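Local coordinates for designed helical repeat protein (Synthetic construct, PDB 5CWQ) that has no known natural function, being a de novo designed helical repeat protein made to fold into an extended array of packed alpha-helices, at residues A[47-52]-A[105-110]; A[120-124]-A[167-171]; A[184-188]-A[217-221]; A[191-195]-A[210-214]. All blocks are in the same frame, centred on the assembly; numbering follows the deposited sequence.

Contact 1 (A[47-52]-A[105-110]); sequences VQELAR and LALAEV
Glu109 reaches from helix 90-114 to Gln48 and Arg52 on helix 33-57, and its OE2 collects most of the polar links between segments 47-52 and 105-110, which run nearly parallel, their axes coming within 9.1 Å at an angle of 8°. Gln48 NE2 donates to Glu109 OE2 in a weak hydrogen bond, long at 3.3 Å but almost straight (171°), with the amide and carboxylate nearly coplanar. Arg52 NE stands 3.6 Å from Glu109 OE2, a long salt bridge in which guanidinium and carboxylate planes are roughly perpendicular. A water donates to Glu109 OE2 and weakly accepts from Arg52 NH2, so the arginine is linked to the acid both by charge and through solvent. The other carboxylate oxygen has a different environment: Glu109 OE1 lies 3.4 Å from the methylene Gln48 CG. With CG anti to the backbone N (chi1 -177°) and an extended chain beyond, Gln48 brings its amide up alongside the carboxylate and lays NE2 against Leu105 CD2. Putting an alanine at Glu109 would probably leave Gln48 NE2 and the Arg52 charge without their shared mate. Below this polar layer the packing is small and apolar: Ala51 CB meets Val110 CG2 at 3.7 Å, and Val47 CG1 touches Ala106 CB at 4.1 Å. Helix 60-86 covers one flank, with Ala70 against both Val47 and Leu107. Helix 5-30 packs on Glu49 and Leu50, and helix 147-171 receives Leu105, Ala108 and Glu109.

Contact 2 (A[120-124]-A[167-171]); sequences AERAS and VACCR
Ala120 and Val167 meet toward the open end of an antiparallel helical hairpin, formed by the consecutive helices 117-144 and 147-171; here segments 120-124 and 167-171 cross at -157° with their axes 10.0 Å apart. Val167 fits over a helix carbonyl: its two methyls, CG1 and CG2, each lie 3.3 Å from Ala120 O, and CG1 also rests 3.9 Å from Ser124 CB. Ala120 CB meets the same CG1, and helix 90-114 packs against the pair through Ala111, on Ala120, and Ala108, on Val167. Beside this packing, Glu121 and Arg171 form a salt bridge across the helices. The bend of the glutamate at chi2 (62°) turns OE1 over one face of the guanidinium, not to its edge, so the attraction is electrostatic and no N-H is aimed at the oxygen. Arg171 NH1 instead gives a weak hydrogen bond to Ser117. A leucine in place of Arg171 is likely to leave the Glu121 carboxylate without its opposite charge, close to Glu176, a like-charged neighbour. Disulfides from Cys169 to Cys227 and from Cys170 to Cys112 fasten this helix end to two others. The salt bridge itself is short, with Glu121 OE1 2.9 Å from Arg171 NE.

Contact 3 (A[184-188]-A[217-221]); sequences ARRVE and AREAR
The guanidinium of Arg221 takes Glu188 OE1 over one face, 3.3 Å above its plane and displaced toward the rim, with the carboxylate standing almost perpendicular to it. This polar cluster borders an antiparallel helical hairpin of helices 174-201 and 204-230. Because the acid lies well out of the plane, the salt bridge from Glu188 OE2 to Arg221 NH2, 3.4 Å long, rests on charge alone. Arg221 NH1 in turn sits over a face of the Arg185 guanidinium, 3.6 Å from Arg185 NE. Two like charges are thus brought together, probably eased by Glu188 and by a phosphate ion, itself probably from the crystallisation medium, which makes a long, weak ion pair with Arg221 NE. The end of Arg218 is less certain, since the residue has two conformers; in one of them NH1 is hydrogen-bonded to Gln215. Beneath the charges, alanines let segments 184-188 and 217-221 pack closely. Ala184 CB packs on Ala217 O at 3.5 Å and on Ala220 CB, while Val161 of helix 147-171 supports Ala184. Val187 holds CG1 between backbone N and carbonyl carbon (chi1 63°), and that methyl presses on Ala217 CB at a tight 3.5 Å.

Contact 4 (A[191-195]-A[210-214]); sequences ARKVK and AEEAE
Glu214 and Lys195 bury the most surface in this contact, reaching across an antiparallel helical hairpin near the turn that joins helix 174-201 to helix 204-230; Ala210 and Ala191 fill the space between the backbones. The axes of segments 191-195 and 210-214 approach to 8.2 Å, close enough for small residues to touch main chain: Ala210 CB lies 3.5 Å from Ala191 O and is also packed against Lys195 CB. In return Ala191 CB rests 3.6 Å from Glu214 N and meets Ala213 CB. Lys195 runs out extended, then bends at chi3 (71°), which folds its end back across the glutamate at about a right angle. Its ammonium donates to the syn lone pair of Glu214 OE1, making a hydrogen-bonded salt bridge. The bent aliphatic part is used as well: Lys195 CD lies 3.4 Å from Glu211 CG, so one methylene chain crosses another while the two charges remain apart. Glu214 OE2 accepts from a water at 2.7 Å, and the carboxylate therefore has a separate partner for each oxygen. A further link from this water to Arg192 NH1 is weak and doubtful, since the arginine has two conformers. On the inner side, Val194 and Ala213 both lean on Leu154 of helix 147-171, and Val194 CG1 touches Ala210 CB at 3.9 Å. The charged grip on the other side is short, Lys195 NZ to Glu214 OE1 measuring 2.9 Å.

The four contacts follow the chain through an all-helical array. Contact 1 joins helices 33-57 and 90-114, which run parallel. Contact 2, its centre 13 Å away, joins the next two helices, and the pair touch directly, Ala108 CB lying 3.8 Å from Val167 CG2. Contacts 3 and 4 both belong to the final hairpin of helices 174-201 and 204-230; contact 4 is nested within the loop closed by contact 3, and their centres are 10 Å apart. Contacts 1 and 4, with centres 24 Å apart, lie on opposite sides of the chain's centre. A parallel pairing of helices separated along the chain is thus combined with antiparallel hairpins of consecutive helices, consistent with a designed repeat architecture.

Contact 1 (A[47-52]-A[105-110])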
loop_
_atom_site.group_PDB
_atom_site.type_symbol
_atom_site.label_atom_id
_atom_site.label_comp_id
_atom_site.label_asym_id
_atom_site.label_seq_id
_atom_site.Cartn_x
_atom_site.Cartn_y
_atom_site.Cartn_z
ATOM N N VAL A 47 -1.316 -9.113 -6.904
ATOM C CA VAL A 47 0.082 -9.456 -6.663
ATOM C C VAL A 47 0.328 -9.707 -5.177
ATOM O O VAL A 47 1.099 -10.595 -4.816
ATOM C CB VAL A 47 1.030 -8.345 -7.179
ATOM C CG1 VAL A 47 2.459 -8.575 -6.709
ATOM C CG2 VAL A 47 0.991 -8.290 -8.700
ATOM N N GLN A 48 -0.326 -8.929 -4.319
ATOM C CA GLN A 48 -0.221 -9.148 -2.881
ATOM C C GLN A 48 -0.745 -10.535 -2.527
ATOM O O GLN A 48 -0.193 -11.219 -1.665
ATOM C CB GLN A 48 -0.991 -8.086 -2.097
ATOM C CG GLN A 48 -0.843 -8.236 -0.584
ATOM C CD GLN A 48 -1.842 -7.414 0.204
ATOM O OE1 GLN A 48 -2.912 -7.062 -0.293
ATOM N NE2 GLN A 48 -1.496 -7.107 1.449
ATOM N N GLU A 49 -1.819 -10.941 -3.196
ATOM C CA GLU A 49 -2.416 -12.246 -2.953
ATOM C C GLU A 49 -1.449 -13.358 -3.354
ATOM O O GLU A 49 -1.288 -14.338 -2.632
ATOM C CB GLU A 49 -3.736 -12.382 -3.716
ATOM C CG GLU A 49 -4.600 -13.541 -3.252
ATOM C CD GLU A 49 -5.936 -13.602 -3.973
ATOM O OE1 GLU A 49 -6.270 -12.639 -4.696
ATOM O OE2 GLU A 49 -6.652 -14.615 -3.816
ATOM N N LEU A 50 -0.798 -13.194 -4.503
ATOM C CA LEU A 50 0.185 -14.165 -4.976
ATOM C C LEU A 50 1.352 -14.291 -4.001
ATOM O O LEU A 50 1.850 -15.390 -3.752
ATOM C CB LEU A 50 0.705 -13.771 -6.361
ATOM C CG LEU A 50 -0.297 -13.852 -7.514
ATOM C CD1 LEU A 50 0.253 -13.146 -8.747
ATOM C CD2 LEU A 50 -0.637 -15.299 -7.834
ATOM N N ALA A 51 1.786 -13.162 -3.453
ATOM C CA ALA A 51 2.893 -13.147 -2.504
ATOM C C ALA A 51 2.532 -13.906 -1.230
ATOM O O ALA A 51 3.339 -14.670 -0.701
ATOM C CB ALA A 51 3.286 -11.716 -2.175
ATOM N N ARG A 52 1.314 -13.692 -0.744
ATOM C CA ARG A 52 0.861 -14.343 0.479
ATOM C C ARG A 52 0.689 -15.846 0.275
ATOM O O ARG A 52 0.929 -16.632 1.192
ATOM C CB ARG A 52 -0.446 -13.713 0.962
ATOM C CG ARG A 52 -0.247 -12.370 1.644
ATOM C CD ARG A 52 -1.563 -11.748 2.073
ATOM N NE ARG A 52 -1.372 -10.794 3.166
ATOM C CZ ARG A 52 -1.604 -11.049 4.453
ATOM N NH1 ARG A 52 -2.055 -12.236 4.851
ATOM N NH2 ARG A 52 -1.389 -10.101 5.355
ATOM N N LEU A 105 4.347 -3.032 -0.403
ATOM C CA LEU A 105 3.973 -3.925 0.683
ATOM C C LEU A 105 4.164 -5.370 0.237
ATOM O O LEU A 105 4.641 -6.210 1.002
ATOM C CB LEU A 105 2.527 -3.680 1.117
ATOM C CG LEU A 105 2.006 -4.569 2.252
ATOM C CD1 LEU A 105 2.816 -4.371 3.524
ATOM C CD2 LEU A 105 0.539 -4.287 2.515
ATOM N N ALA A 106 3.797 -5.649 -1.009
ATOM C CA ALA A 106 3.989 -6.974 -1.579
ATOM C C ALA A 106 5.476 -7.314 -1.630
ATOM O O ALA A 106 5.871 -8.434 -1.308
ATOM C CB ALA A 106 3.371 -7.054 -2.968
ATOM N N LEU A 107 6.300 -6.341 -2.017
ATOM C CA LEU A 107 7.746 -6.541 -2.064
ATOM C C LEU A 107 8.304 -6.835 -0.674
ATOM O O LEU A 107 9.213 -7.649 -0.521
ATOM C CB LEU A 107 8.449 -5.316 -2.655
ATOM C CG LEU A 107 8.239 -5.044 -4.147
ATOM C CD1 LEU A 107 8.825 -3.692 -4.522
ATOM C CD2 LEU A 107 8.858 -6.142 -4.995
ATOM N N ALA A 108 7.761 -6.162 0.333
ATOM C CA ALA A 108 8.190 -6.365 1.711
ATOM C C ALA A 108 7.848 -7.777 2.182
ATOM O O ALA A 108 8.683 -8.461 2.775
ATOM C CB ALA A 108 7.547 -5.331 2.618
ATOM N N GLU A 109 6.617 -8.203 1.908
ATOM C CA GLU A 109 6.151 -9.538 2.270
ATOM C C GLU A 109 7.038 -10.625 1.667
ATOM O O GLU A 109 7.418 -11.576 2.350
ATOM C CB GLU A 109 4.699 -9.736 1.814
ATOM C CG GLU A 109 3.683 -8.868 2.565
ATOM C CD GLU A 109 2.334 -8.774 1.865
ATOM O OE1 GLU A 109 2.267 -9.026 0.643
ATOM O OE2 GLU A 109 1.336 -8.442 2.540
ATOM N N VAL A 110 7.372 -10.482 0.388
ATOM C CA VAL A 110 8.232 -11.455 -0.278
ATOM C C VAL A 110 9.623 -11.443 0.348
ATOM O O VAL A 110 10.205 -12.497 0.603
ATOM C CB VAL A 110 8.347 -11.180 -1.794
ATOM C CG1 VAL A 110 9.389 -12.096 -2.433
ATOM C CG2 VAL A 110 7.001 -11.370 -2.465
HETATM O O HOH W 1 1.236 -8.268 5.070
#

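Contact 2 (A[120-124]-A[167-171])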
loop_
_atom_site.group_PDB
_atom_site.type_symbol
_atom_site.label_atom_id
_atom_site.label_comp_id
_atom_site.label_asym_id
_atom_site.label_seq_id
_atom_site.Cartn_x
_atom_site.Cartn_y
_atom_site.Cartn_z
ATOM N N ALA A 120 14.733 -6.785 1.811
ATOM C CA ALA A 120 13.741 -6.226 2.720
ATOM C C ALA A 120 14.025 -4.755 2.990
ATOM O O ALA A 120 13.101 -3.952 3.125
ATOM C CB ALA A 120 13.719 -7.010 4.023
ATOM N N GLU A 121 15.305 -4.405 3.066
ATOM C CA GLU A 121 15.698 -3.029 3.342
ATOM C C GLU A 121 15.385 -2.131 2.149
ATOM O O GLU A 121 14.991 -0.979 2.322
ATOM C CB GLU A 121 17.186 -2.949 3.689
ATOM C CG GLU A 121 17.617 -1.602 4.257
ATOM C CD GLU A 121 16.919 -1.262 5.566
ATOM O OE1 GLU A 121 16.400 -2.185 6.229
ATOM O OE2 GLU A 121 16.888 -0.066 5.928
ATOM N N ARG A 122 15.558 -2.660 0.941
ATOM C CA ARG A 122 15.214 -1.919 -0.267
ATOM C C ARG A 122 13.723 -1.606 -0.296
ATOM O O ARG A 122 13.316 -0.521 -0.708
ATOM C CB ARG A 122 15.609 -2.703 -1.519
ATOM C CG ARG A 122 17.106 -2.725 -1.790
ATOM C CD ARG A 122 17.419 -3.254 -3.183
ATOM N NE ARG A 122 16.840 -2.418 -4.232
ATOM C CZ ARG A 122 17.067 -2.577 -5.532
ATOM N NH1 ARG A 122 17.870 -3.542 -5.962
ATOM N NH2 ARG A 122 16.490 -1.765 -6.407
ATOM N N ALA A 123 12.914 -2.564 0.146
ATOM C CA ALA A 123 11.472 -2.372 0.220
ATOM C C ALA A 123 11.132 -1.294 1.245
ATOM O O ALA A 123 10.203 -0.509 1.052
ATOM C CB ALA A 123 10.781 -3.678 0.572
ATOM N N SER A 124 11.894 -1.261 2.332
ATOM C CA SER A 124 11.680 -0.280 3.387
ATOM C C SER A 124 12.012 1.121 2.887
ATOM O O SER A 124 11.347 2.092 3.242
ATOM C CB SER A 124 12.525 -0.622 4.614
ATOM O OG SER A 124 12.192 0.209 5.710
ATOM N N VAL A 167 8.792 -4.899 7.320
ATOM C CA VAL A 167 10.239 -5.059 7.258
ATOM C C VAL A 167 10.862 -4.974 8.646
ATOM O O VAL A 167 11.708 -5.792 9.000
ATOM C CB VAL A 167 10.882 -3.995 6.347
ATOM C CG1 VAL A 167 12.406 -4.121 6.357
ATOM C CG2 VAL A 167 10.348 -4.123 4.933
ATOM N N ALA A 168 10.443 -3.980 9.424
ATOM C CA ALA A 168 11.002 -3.755 10.753
ATOM C C ALA A 168 10.858 -4.999 11.622
ATOM O O ALA A 168 11.733 -5.311 12.432
ATOM C CB ALA A 168 10.324 -2.564 11.419
ATOM N N CYS A 169 9.755 -5.714 11.434
ATOM C CA CYS A 169 9.475 -6.909 12.214
ATOM C C CYS A 169 10.344 -8.092 11.790
ATOM O O CYS A 169 10.931 -8.767 12.636
ATOM C CB CYS A 169 7.995 -7.281 12.096
ATOM S SG CYS A 169 7.555 -8.817 12.931
ATOM N N CYS A 170 10.430 -8.349 10.487
ATOM C CA CYS A 170 11.146 -9.530 10.016
ATOM C C CYS A 170 12.663 -9.312 10.033
ATOM O O CYS A 170 13.426 -10.278 10.025
ATOM C CB CYS A 170 10.670 -9.931 8.614
ATOM S SG CYS A 170 11.201 -8.861 7.260
ATOM N N ARG A 171 13.092 -8.051 10.071
ATOM C CA ARG A 171 14.511 -7.718 10.213
ATOM C C ARG A 171 14.917 -7.628 11.681
ATOM O O ARG A 171 16.104 -7.631 12.005
ATOM C CB ARG A 171 14.841 -6.393 9.519
ATOM C CG ARG A 171 15.514 -6.543 8.165
ATOM C CD ARG A 171 15.687 -5.198 7.468
ATOM N NE ARG A 171 16.199 -4.165 8.368
ATOM C CZ ARG A 171 17.487 -3.951 8.625
ATOM N NH1 ARG A 171 18.425 -4.697 8.055
ATOM N NH2 ARG A 171 17.838 -2.985 9.461
#

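Contact 3 (A[184-188]-A[217-221])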
loop_
_atom_site.group_PDB
_atom_site.type_symbol
_atom_site.label_atom_id
_atom_site.label_comp_id
_atom_site.label_asym_id
_atom_site.label_seq_id
_atom_site.Cartn_x
_atom_site.Cartn_y
_atom_site.Cartn_z
ATOM N N ALA A 184 2.041 4.970 12.493
ATOM C CA ALA A 184 0.734 4.321 12.433
ATOM C C ALA A 184 -0.278 5.010 13.345
ATOM O O ALA A 184 -1.449 5.156 12.986
ATOM C CB ALA A 184 0.859 2.848 12.802
ATOM N N ARG A 185 0.171 5.430 14.524
ATOM C CA ARG A 185 -0.697 6.138 15.457
ATOM C C ARG A 185 -1.149 7.469 14.873
ATOM O O ARG A 185 -2.312 7.851 14.997
ATOM C CB ARG A 185 0.012 6.375 16.793
ATOM C CG ARG A 185 0.152 5.134 17.657
ATOM C CD ARG A 185 -0.164 5.440 19.115
ATOM N NE ARG A 185 -1.581 5.738 19.317
ATOM C CZ ARG A 185 -2.113 6.132 20.470
ATOM N NH1 ARG A 185 -1.348 6.287 21.543
ATOM N NH2 ARG A 185 -3.414 6.377 20.551
ATOM N N ARG A 186 -0.224 8.173 14.229
ATOM C CA ARG A 186 -0.525 9.480 13.666
ATOM C C ARG A 186 -1.542 9.364 12.534
ATOM O O ARG A 186 -2.547 10.075 12.518
ATOM C CB ARG A 186 0.755 10.155 13.165
ATOM C CG ARG A 186 0.625 11.661 12.984
ATOM C CD ARG A 186 1.934 12.303 12.541
ATOM N NE ARG A 186 3.050 11.962 13.426
ATOM C CZ ARG A 186 3.940 10.998 13.198
ATOM N NH1 ARG A 186 3.872 10.250 12.101
ATOM N NH2 ARG A 186 4.910 10.779 14.074
ATOM N N VAL A 187 -1.290 8.459 11.595
ATOM C CA VAL A 187 -2.168 8.320 10.438
ATOM C C VAL A 187 -3.524 7.760 10.866
ATOM O O VAL A 187 -4.549 8.095 10.275
ATOM C CB VAL A 187 -1.538 7.422 9.347
ATOM C CG1 VAL A 187 -1.330 6.015 9.860
ATOM C CG2 VAL A 187 -2.402 7.414 8.085
ATOM N N GLU A 188 -3.532 6.923 11.899
ATOM C CA GLU A 188 -4.784 6.393 12.425
ATOM C C GLU A 188 -5.671 7.525 12.933
ATOM O O GLU A 188 -6.863 7.575 12.632
ATOM C CB GLU A 188 -4.523 5.389 13.548
ATOM C CG GLU A 188 -5.790 4.793 14.140
ATOM C CD GLU A 188 -5.506 3.841 15.283
ATOM O OE1 GLU A 188 -4.328 3.466 15.468
ATOM O OE2 GLU A 188 -6.462 3.470 16.000
ATOM N N ALA A 217 -3.907 1.341 9.329
ATOM C CA ALA A 217 -3.017 1.903 10.337
ATOM C C ALA A 217 -3.059 1.081 11.624
ATOM O O ALA A 217 -2.029 0.870 12.266
ATOM C CB ALA A 217 -3.388 3.343 10.615
ATOM N N ARG A 218 -4.251 0.619 11.993
ATOM C CA ARG A 218 -4.419 -0.199 13.192
ATOM C C ARG A 218 -3.691 -1.532 13.052
ATOM O O ARG A 218 -3.095 -2.021 14.011
ATOM C CB ARG A 218 -5.904 -0.443 13.484
ATOM C CG ARG A 218 -6.633 0.775 14.032
ATOM C CD ARG A 218 -8.096 0.482 14.357
ATOM N NE ARG A 218 -8.246 -0.336 15.564
ATOM C CZ ARG A 218 -8.637 -1.610 15.590
ATOM N NH1 ARG A 218 -8.941 -2.266 14.475
ATOM N NH2 ARG A 218 -8.733 -2.237 16.755
ATOM N N GLU A 219 -3.740 -2.117 11.858
ATOM C CA GLU A 219 -3.047 -3.379 11.609
ATOM C C GLU A 219 -1.538 -3.179 11.712
ATOM O O GLU A 219 -0.826 -4.028 12.244
ATOM C CB GLU A 219 -3.403 -3.957 10.236
ATOM C CG GLU A 219 -2.594 -5.219 9.903
ATOM C CD GLU A 219 -3.070 -5.945 8.657
ATOM O OE1 GLU A 219 -4.274 -5.884 8.339
ATOM O OE2 GLU A 219 -2.231 -6.595 7.998
ATOM N N ALA A 220 -1.057 -2.054 11.192
ATOM C CA ALA A 220 0.362 -1.733 11.247
ATOM C C ALA A 220 0.834 -1.646 12.693
ATOM O O ALA A 220 1.897 -2.157 13.042
ATOM C CB ALA A 220 0.638 -0.427 10.520
ATOM N N ARG A 221 0.030 -1.001 13.532
ATOM C CA ARG A 221 0.355 -0.858 14.943
ATOM C C ARG A 221 0.350 -2.215 15.636
ATOM O O ARG A 221 1.275 -2.540 16.379
ATOM C CB ARG A 221 -0.629 0.090 15.628
ATOM C CG ARG A 221 -0.328 0.320 17.098
ATOM C CD ARG A 221 -1.200 1.411 17.696
ATOM N NE ARG A 221 -2.624 1.107 17.580
ATOM C CZ ARG A 221 -3.577 1.681 18.307
ATOM N NH1 ARG A 221 -3.268 2.591 19.223
ATOM N NH2 ARG A 221 -4.845 1.339 18.125
#

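Contact 4 (A[191-195]-A[210-214])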
loop_
_atom_site.group_PDB
_atom_site.type_symbol
_atom_site.label_atom_id
_atom_site.label_comp_id
_atom_site.label_asym_id
_atom_site.label_seq_id
_atom_site.Cartn_x
_atom_site.Cartn_y
_atom_site.Cartn_z
ATOM N N ALA A 191 -6.945 9.651 10.036
ATOM C CA ALA A 191 -7.977 8.942 9.292
ATOM C C ALA A 191 -9.302 8.954 10.048
ATOM O O ALA A 191 -10.366 9.107 9.450
ATOM C CB ALA A 191 -7.539 7.517 9.014
ATOM N N ARG A 192 -9.229 8.794 11.366
ATOM C CA ARG A 192 -10.425 8.785 12.200
ATOM C C ARG A 192 -11.137 10.135 12.150
ATOM O O ARG A 192 -12.363 10.195 12.055
ATOM C CB ARG A 192 -10.070 8.429 13.646
ATOM C CG ARG A 192 -11.284 8.239 14.544
ATOM C CD ARG A 192 -10.903 7.805 15.953
ATOM N NE ARG A 192 -10.271 8.880 16.721
ATOM C CZ ARG A 192 -8.969 8.973 16.988
ATOM N NH1 ARG A 192 -8.109 8.053 16.562
ATOM N NH2 ARG A 192 -8.522 9.998 17.698
ATOM N N LYS A 193 -10.366 11.216 12.211
ATOM C CA LYS A 193 -10.936 12.561 12.167
ATOM C C LYS A 193 -11.577 12.838 10.811
ATOM O O LYS A 193 -12.665 13.412 10.738
ATOM C CB LYS A 193 -9.868 13.616 12.464
ATOM C CG LYS A 193 -9.356 13.603 13.894
ATOM C CD LYS A 193 -8.572 14.871 14.210
ATOM C CE LYS A 193 -7.636 14.682 15.393
ATOM N NZ LYS A 193 -6.209 14.617 14.963
ATOM N N VAL A 194 -10.901 12.432 9.740
ATOM C CA VAL A 194 -11.447 12.572 8.396
ATOM C C VAL A 194 -12.749 11.780 8.284
ATOM O O VAL A 194 -13.722 12.250 7.694
ATOM C CB VAL A 194 -10.439 12.098 7.322
ATOM C CG1 VAL A 194 -11.091 12.022 5.950
ATOM C CG2 VAL A 194 -9.238 13.036 7.275
ATOM N N LYS A 195 -12.760 10.583 8.861
ATOM C CA LYS A 195 -13.948 9.734 8.856
ATOM C C LYS A 195 -15.120 10.401 9.576
ATOM O O LYS A 195 -16.250 10.388 9.085
ATOM C CB LYS A 195 -13.638 8.381 9.504
ATOM C CG LYS A 195 -14.833 7.442 9.620
ATOM C CD LYS A 195 -14.505 6.222 10.470
ATOM C CE LYS A 195 -14.356 6.584 11.940
ATOM N NZ LYS A 195 -14.044 5.395 12.774
ATOM N N ALA A 210 -11.653 6.769 4.372
ATOM C CA ALA A 210 -10.986 7.071 5.631
ATOM C C ALA A 210 -10.916 5.830 6.520
ATOM O O ALA A 210 -9.959 5.645 7.276
ATOM C CB ALA A 210 -11.706 8.203 6.350
ATOM N N GLU A 211 -11.931 4.977 6.422
ATOM C CA GLU A 211 -11.983 3.758 7.223
ATOM C C GLU A 211 -10.935 2.750 6.771
ATOM O O GLU A 211 -10.371 2.029 7.594
ATOM C CB GLU A 211 -13.386 3.147 7.167
ATOM C CG GLU A 211 -14.371 3.887 8.064
ATOM C CD GLU A 211 -15.814 3.494 7.842
ATOM O OE1 GLU A 211 -16.121 2.854 6.814
ATOM O OE2 GLU A 211 -16.646 3.838 8.708
ATOM N N GLU A 212 -10.664 2.703 5.470
ATOM C CA GLU A 212 -9.575 1.880 4.957
ATOM C C GLU A 212 -8.262 2.286 5.615
ATOM O O GLU A 212 -7.564 1.456 6.195
ATOM C CB GLU A 212 -9.449 2.007 3.438
ATOM C CG GLU A 212 -10.585 1.386 2.650
ATOM C CD GLU A 212 -10.331 1.411 1.152
ATOM O OE1 GLU A 212 -9.169 1.209 0.741
ATOM O OE2 GLU A 212 -11.290 1.637 0.387
ATOM N N ALA A 213 -7.940 3.573 5.522
ATOM C CA ALA A 213 -6.705 4.104 6.086
ATOM C C ALA A 213 -6.614 3.831 7.586
ATOM O O ALA A 213 -5.556 3.456 8.092
ATOM C CB ALA A 213 -6.602 5.602 5.811
ATOM N N GLU A 214 -7.726 4.015 8.294
ATOM C CA GLU A 214 -7.740 3.828 9.743
ATOM C C GLU A 214 -7.423 2.383 10.123
ATOM O O GLU A 214 -6.599 2.134 11.001
ATOM C CB GLU A 214 -9.096 4.232 10.332
ATOM C CG GLU A 214 -9.123 4.198 11.861
ATOM C CD GLU A 214 -10.482 4.555 12.444
ATOM O OE1 GLU A 214 -11.450 4.710 11.671
ATOM O OE2 GLU A 214 -10.578 4.678 13.684
HETATM O O HOH W 2 -8.934 4.935 15.853
#